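Local coordinates for methyltransferase (Thermus thermophilus, PDB 1WS6), which probably transfers methyl groups from S-adenosylmethionine to an acceptor, as a Rossmann-like methyltransferase of a family whose relatives modify ribosomal RNA, at residues G129-L132 / A133-L136; A121-L124 / A125-F128. All blocks are in the same frame, centred on the assembly; numbering follows the deposited sequence.

Strand 111-116, helix 126-134 and strand 141-148 form a beta-alpha-beta unit, and the two contacts lie at the ends of its helix. After strand 111-116 the backbone runs through a loop into helix 126-134, then turns toward strand 141-148, which lies parallel to and beside the first strand. Contact 2 comes first along the chain: residues 121-124 of the loop fold back on residues 125-128, closing the entry into the helix. Contact 1 takes over at 129-132 and closes the exit at 133-136. The two follow end to end, neither nested nor crossing, with centres about 13 Å apart. Through the helix, they tie its two ends to the sheet, both reaching strand 141-148.

Contact 1 of 2, residues G129-L132 / A133-L136; sequences GELL and ASGL
S134 bends back over the last turn of helix 126-134 to meet L131, and its short side chain can be followed atom by atom. CB lies against the backbone oxygens of that turn, with CB of S134 3.3 Å from O of L131. Beyond it, OG sits between the backbone N and the carbonyl carbon (chi1 79°), a rotation that swings the hydroxyl down on to the same oxygen. S134 OG donates to L131 O at 2.7 Å, in the carbonyl plane, while CD2 of L131 passes OG of S134 at 4.0 Å. The hydroxyl oxygen is used a second time as acceptor: L136 N donates to S134 OG at 3.2 Å, which makes an ST turn.

Between these two bonds the chain leaves the helix at G135, whose positive phi (63°) favours glycine. Ordinary helical bonding runs up to this point, with A133 N donating to G129 O at 3.0 Å and S134 N to E130 O at 3.1 Å. L131 continues inward to Y143 and L145 of strand 141-148, and L136 packs on L101 and A104 of helix 97-106. An alanine in place of S134 has no hydroxyl to give L131 O or to receive L136 N, and the turn after the helix would probably be freer to shift. The chemistry is that of a buried hydroxyl satisfied in both roles: by donating a hydrogen bond to a carbonyl of the last turn and accepting one from the N-H beyond the glycine, it joins the helix end to the chain leaving it.

Contact 2 of 2, residues A121-L124 / A125-F128; sequences AMDL and AALF
The selenomethionine M122 and L127 meet at about a right angle, where the packing is tight. L127 CD1 approaches M122 CE at 3.8 Å and the selenium, M122 SE, at 3.9 Å, the bend at chi3 (84°) turning the M122 tip to this methyl. Nearby, L124 CB rests obliquely against the F128 ring, 4.0 Å from F128 CE1. L124 and F128 are buried and continue on to H147 of strand 141-148, while M122 and L127 both touch F49.

D123, A125 and A126 lie on the exposed side, where polar bonds do more of the work. D123 is the centre of an inverse gamma turn, and its carbonyl points into the helix start: L127 N donates to D123 O at 3.2 Å, nearly straight at 172°. With CG anti to the backbone N (chi1 -174°), the carboxylate swings over A126, whose N reaches D123 OD2 at 3.2 Å from above the carboxylate plane.

A125 holds the N-cap position. Here the chain enters the helix of a beta-alpha-beta crossover, from strand 111-116 through helix 126-134 to its parallel neighbour 141-148, which fits the Rossmann-like methyltransferase fold.

Contact 1 of 2, residues G129-L132 / A133-L136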
loop_
_atom_site.group_PDB
_atom_site.type_symbol
_atom_site.label_atom_id
_atom_site.label_comp_id
_atom_site.label_asym_id
_atom_site.label_seq_id
_atom_site.Cartn_x
_atom_site.Cartn_y
_atom_site.Cartn_z
ATOM N N GLY A 129 -6.996 -2.004 -12.784
ATOM C CA GLY A 129 -6.680 -2.575 -14.080
ATOM C C GLY A 129 -5.301 -2.156 -14.543
ATOM O O GLY A 129 -4.537 -2.966 -15.059
ATOM N N GLU A 130 -4.978 -0.882 -14.351
ATOM C CA GLU A 130 -3.675 -0.352 -14.740
ATOM C C GLU A 130 -2.552 -0.988 -13.922
ATOM O O GLU A 130 -1.500 -1.335 -14.462
ATOM C CB GLU A 130 -3.654 1.168 -14.554
ATOM C CG GLU A 130 -4.536 1.913 -15.544
ATOM C CD GLU A 130 -3.958 1.931 -16.959
ATOM O OE1 GLU A 130 -4.704 2.299 -17.895
ATOM O OE2 GLU A 130 -2.762 1.591 -17.142
ATOM N N LEU A 131 -2.771 -1.136 -12.620
ATOM C CA LEU A 131 -1.764 -1.736 -11.752
ATOM C C LEU A 131 -1.528 -3.174 -12.206
ATOM O O LEU A 131 -0.391 -3.596 -12.414
ATOM C CB LEU A 131 -2.250 -1.743 -10.304
ATOM C CG LEU A 131 -1.221 -1.744 -9.168
ATOM C CD1 LEU A 131 -1.872 -2.355 -7.940
ATOM C CD2 LEU A 131 0.027 -2.522 -9.543
ATOM N N LEU A 132 -2.616 -3.921 -12.364
ATOM C CA LEU A 132 -2.536 -5.313 -12.789
ATOM C C LEU A 132 -1.817 -5.471 -14.126
ATOM O O LEU A 132 -1.084 -6.435 -14.324
ATOM C CB LEU A 132 -3.945 -5.905 -12.877
ATOM C CG LEU A 132 -4.729 -5.746 -11.568
ATOM C CD1 LEU A 132 -6.213 -5.944 -11.807
ATOM C CD2 LEU A 132 -4.204 -6.718 -10.537
ATOM N N ALA A 133 -2.012 -4.517 -15.031
ATOM C CA ALA A 133 -1.385 -4.570 -16.349
ATOM C C ALA A 133 0.107 -4.229 -16.339
ATOM O O ALA A 133 0.850 -4.668 -17.217
ATOM C CB ALA A 133 -2.119 -3.634 -17.307
ATOM N N SER A 134 0.540 -3.444 -15.354
ATOM C CA SER A 134 1.940 -3.043 -15.246
ATOM C C SER A 134 2.853 -4.254 -15.145
ATOM O O SER A 134 4.010 -4.194 -15.545
ATOM C CB SER A 134 2.163 -2.165 -14.008
ATOM O OG SER A 134 2.248 -2.951 -12.826
ATOM N N GLY A 135 2.333 -5.347 -14.592
ATOM C CA GLY A 135 3.135 -6.548 -14.444
ATOM C C GLY A 135 4.329 -6.347 -13.528
ATOM O O GLY A 135 5.353 -6.999 -13.705
ATOM N N LEU A 136 4.201 -5.467 -12.538
ATOM C CA LEU A 136 5.309 -5.189 -11.622
ATOM C C LEU A 136 5.555 -6.207 -10.500
ATOM O O LEU A 136 6.628 -6.216 -9.903
ATOM C CB LEU A 136 5.140 -3.802 -11.010
ATOM C CG LEU A 136 5.142 -2.609 -11.975
ATOM C CD1 LEU A 136 4.918 -1.330 -11.184
ATOM C CD2 LEU A 136 6.476 -2.552 -12.741
#

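Contact 2 of 2, residues A121-L124 / A125-F128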
loop_
_atom_site.group_PDB
_atom_site.type_symbol
_atom_site.label_atom_id
_atom_site.label_comp_id
_atom_site.label_asym_id
_atom_site.label_seq_id
_atom_site.Cartn_x
_atom_site.Cartn_y
_atom_site.Cartn_z
ATOM N N ALA A 121 -13.261 8.005 -4.500
ATOM C CA ALA A 121 -13.934 8.884 -5.445
ATOM C C ALA A 121 -13.462 8.613 -6.874
ATOM O O ALA A 121 -14.180 8.896 -7.838
ATOM C CB ALA A 121 -13.681 10.350 -5.074
HETATM N N MSE A 122 -12.256 8.067 -7.002
HETATM C CA MSE A 122 -11.696 7.755 -8.311
HETATM C C MSE A 122 -12.314 6.480 -8.878
HETATM O O MSE A 122 -13.076 5.796 -8.201
HETATM C CB MSE A 122 -10.184 7.595 -8.205
HETATM C CG MSE A 122 -9.504 8.830 -7.711
HETATM SE SE MSE A 122 -7.637 8.572 -7.437
HETATM C CE MSE A 122 -6.958 8.874 -9.221
ATOM N N ASP A 123 -11.984 6.170 -10.125
ATOM C CA ASP A 123 -12.508 4.977 -10.775
ATOM C C ASP A 123 -11.712 3.765 -10.299
ATOM O O ASP A 123 -10.806 3.294 -10.985
ATOM C CB ASP A 123 -12.410 5.125 -12.302
ATOM C CG ASP A 123 -13.068 3.973 -13.057
ATOM O OD1 ASP A 123 -13.545 4.207 -14.187
ATOM O OD2 ASP A 123 -13.103 2.833 -12.542
ATOM N N LEU A 124 -12.042 3.276 -9.111
ATOM C CA LEU A 124 -11.352 2.116 -8.572
ATOM C C LEU A 124 -11.801 0.926 -9.392
ATOM O O LEU A 124 -12.844 0.326 -9.116
ATOM C CB LEU A 124 -11.733 1.869 -7.116
ATOM C CG LEU A 124 -11.673 3.028 -6.134
ATOM C CD1 LEU A 124 -11.790 2.469 -4.724
ATOM C CD2 LEU A 124 -10.376 3.786 -6.302
ATOM N N ALA A 125 -11.018 0.592 -10.404
ATOM C CA ALA A 125 -11.320 -0.522 -11.286
ATOM C C ALA A 125 -10.421 -0.262 -12.471
ATOM O O ALA A 125 -9.637 -1.118 -12.874
ATOM C CB ALA A 125 -12.784 -0.496 -11.705
ATOM N N ALA A 126 -10.536 0.934 -13.028
ATOM C CA ALA A 126 -9.668 1.306 -14.124
ATOM C C ALA A 126 -8.277 1.390 -13.484
ATOM O O ALA A 126 -7.288 0.948 -14.067
ATOM C CB ALA A 126 -10.077 2.658 -14.694
ATOM N N LEU A 127 -8.215 1.946 -12.274
ATOM C CA LEU A 127 -6.937 2.067 -11.568
ATOM C C LEU A 127 -6.336 0.699 -11.269
ATOM O O LEU A 127 -5.156 0.471 -11.536
ATOM C CB LEU A 127 -7.089 2.879 -10.270
ATOM C CG LEU A 127 -7.246 4.394 -10.469
ATOM C CD1 LEU A 127 -7.329 5.073 -9.133
ATOM C CD2 LEU A 127 -6.061 4.945 -11.256
ATOM N N PHE A 128 -7.144 -0.213 -10.739
ATOM C CA PHE A 128 -6.659 -1.560 -10.430
ATOM C C PHE A 128 -6.219 -2.224 -11.725
ATOM O O PHE A 128 -5.200 -2.911 -11.764
ATOM C CB PHE A 128 -7.762 -2.401 -9.777
ATOM C CG PHE A 128 -8.183 -1.911 -8.418
ATOM C CD1 PHE A 128 -9.478 -2.130 -7.958
ATOM C CD2 PHE A 128 -7.290 -1.251 -7.593
ATOM C CE1 PHE A 128 -9.869 -1.700 -6.698
ATOM C CE2 PHE A 128 -7.673 -0.818 -6.330
ATOM C CZ PHE A 128 -8.962 -1.042 -5.883
#